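Local coordinates for RILP-like protein 2 (Mus musculus, PDB 4KP3) that is involved in cell shape and neuronal morphogenesis, positively regulating dendritic spine formation and maintenance, and takes part in protein transport away from primary cilia, at residues L32-V37 with T73-G78. Residues are numbered along the deposited sequence; the frame is centred on the assembly and turned at random.
Sequences LTTDDV and TLVNEG
V75 of helix 55-100 presses both methyls against the L32-T33 lead-in and first turn of helix 34-49 and carries most of the contact. With CG1 anti to the backbone N (chi1 167°), that methyl lies against main chain, 3.3 Å from L32 O and 3.6 Å from T33 C. The other branch, CG2, meets L32 CB at 4.0 Å and V37 CG2 at 4.1 Å, where the two valines run past each other in opposite directions. V37 also packs on M68 and L71, and V75 on L74 of the second subunit.

The partly exposed flank is sparser: a single methyl, T34 CG2, meets N76 CB at 3.7 Å, the side chains crossing at a slant. On the far side of this turn from V75 a capping box fixes the helix start, D36 N donating to T33 OG1 (3.1 Å) and T33 N meeting D36 OD2 from above the carboxylate plane; that oxygen also salt-bridges K27. Cutting V75 back to an alanine is likely to leave a gap against the L32-T33 main chain and between L32 and V37. Within this RH1 piece, apolar packing thus joins the two arms of a helical hairpin, while polar bonds shape the capped end.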
loop_
_atom_site.group_PDB
_atom_site.type_symbol
_atom_site.label_atom_id
_atom_site.label_comp_id
_atom_site.label_asym_id
_atom_site.label_seq_id
_atom_site.Cartn_x
_atom_site.Cartn_y
_atom_site.Cartn_z
ATOM N N LEU E 32 -9.237 12.798 9.162
ATOM C CA LEU E 32 -8.812 12.869 7.774
ATOM C C LEU E 32 -9.881 13.586 6.955
ATOM O O LEU E 32 -11.077 13.424 7.201
ATOM C CB LEU E 32 -8.583 11.467 7.201
ATOM C CG LEU E 32 -7.370 10.679 7.701
ATOM C CD1 LEU E 32 -7.477 9.235 7.233
ATOM C CD2 LEU E 32 -6.094 11.325 7.188
ATOM N N THR E 33 -9.441 14.396 5.997
ATOM C CA THR E 33 -10.327 14.915 4.961
ATOM C C THR E 33 -10.049 14.146 3.676
ATOM O O THR E 33 -9.047 13.434 3.584
ATOM C CB THR E 33 -10.067 16.395 4.682
ATOM O OG1 THR E 33 -8.811 16.528 4.006
ATOM C CG2 THR E 33 -10.043 17.189 5.979
ATOM N N THR E 34 -10.913 14.288 2.676
ATOM C CA THR E 34 -10.664 13.630 1.394
ATOM C C THR E 34 -9.390 14.178 0.743
ATOM O O THR E 34 -8.706 13.462 0.013
ATOM C CB THR E 34 -11.868 13.729 0.424
ATOM O OG1 THR E 34 -12.268 15.096 0.283
ATOM C CG2 THR E 34 -13.047 12.913 0.941
ATOM N N ASP E 35 -9.068 15.439 1.028
ATOM C CA ASP E 35 -7.803 16.028 0.585
ATOM C C ASP E 35 -6.598 15.288 1.169
ATOM O O ASP E 35 -5.619 15.040 0.464
ATOM C CB ASP E 35 -7.726 17.510 0.956
ATOM C CG ASP E 35 -8.550 18.389 0.034
ATOM O OD1 ASP E 35 -8.781 17.978 -1.121
ATOM O OD2 ASP E 35 -8.959 19.490 0.464
ATOM N N ASP E 36 -6.675 14.945 2.454
ATOM C CA ASP E 36 -5.608 14.193 3.115
ATOM C C ASP E 36 -5.395 12.836 2.455
ATOM O O ASP E 36 -4.262 12.383 2.295
ATOM C CB ASP E 36 -5.915 13.996 4.599
ATOM C CG ASP E 36 -5.879 15.291 5.380
ATOM O OD1 ASP E 36 -5.166 16.225 4.957
ATOM O OD2 ASP E 36 -6.561 15.370 6.422
ATOM N N VAL E 37 -6.490 12.194 2.066
ATOM C CA VAL E 37 -6.423 10.904 1.392
ATOM C C VAL E 37 -5.724 11.061 0.038
ATOM O O VAL E 37 -4.847 10.272 -0.316
ATOM C CB VAL E 37 -7.836 10.299 1.209
ATOM C CG1 VAL E 37 -7.784 9.016 0.396
ATOM C CG2 VAL E 37 -8.484 10.056 2.560
ATOM N N THR E 73 -13.844 6.886 0.375
ATOM C CA THR E 73 -15.290 6.752 0.553
ATOM C C THR E 73 -15.719 6.892 2.016
ATOM O O THR E 73 -16.589 7.706 2.332
ATOM C CB THR E 73 -15.819 5.423 -0.018
ATOM O OG1 THR E 73 -15.518 5.350 -1.419
ATOM C CG2 THR E 73 -17.324 5.318 0.180
ATOM N N LEU E 74 -15.101 6.116 2.905
ATOM C CA LEU E 74 -15.449 6.159 4.326
ATOM C C LEU E 74 -15.195 7.528 4.950
ATOM O O LEU E 74 -15.977 7.988 5.781
ATOM C CB LEU E 74 -14.708 5.071 5.112
ATOM C CG LEU E 74 -15.170 3.639 4.847
ATOM C CD1 LEU E 74 -14.480 2.671 5.787
ATOM C CD2 LEU E 74 -16.677 3.533 4.984
ATOM N N VAL E 75 -14.104 8.176 4.552
ATOM C CA VAL E 75 -13.834 9.536 5.005
ATOM C C VAL E 75 -14.912 10.489 4.481
ATOM O O VAL E 75 -15.471 11.283 5.239
ATOM C CB VAL E 75 -12.424 10.018 4.578
ATOM C CG1 VAL E 75 -12.274 11.531 4.775
ATOM C CG2 VAL E 75 -11.347 9.272 5.354
ATOM N N ASN E 76 -15.218 10.384 3.190
ATOM C CA ASN E 76 -16.214 11.249 2.552
ATOM C C ASN E 76 -17.620 11.093 3.127
ATOM O O ASN E 76 -18.252 12.079 3.506
ATOM C CB ASN E 76 -16.247 11.005 1.045
ATOM C CG ASN E 76 -17.143 11.987 0.318
ATOM O OD1 ASN E 76 -17.097 13.193 0.564
ATOM N ND2 ASN E 76 -17.971 11.473 -0.580
ATOM N N GLU E 77 -18.102 9.851 3.176
ATOM C CA GLU E 77 -19.401 9.526 3.759
ATOM C C GLU E 77 -19.561 10.085 5.165
ATOM O O GLU E 77 -20.551 10.749 5.470
ATOM C CB GLU E 77 -19.592 8.008 3.810
ATOM C CG GLU E 77 -19.726 7.361 2.450
ATOM C CD GLU E 77 -20.864 7.952 1.647
ATOM O OE1 GLU E 77 -21.966 8.106 2.212
ATOM O OE2 GLU E 77 -20.653 8.271 0.457
ATOM N N GLY E 78 -18.579 9.804 6.017
ATOM C CA GLY E 78 -18.609 10.246 7.399
ATOM C C GLY E 78 -18.701 11.753 7.546
ATOM O O GLY E 78 -19.504 12.259 8.326
#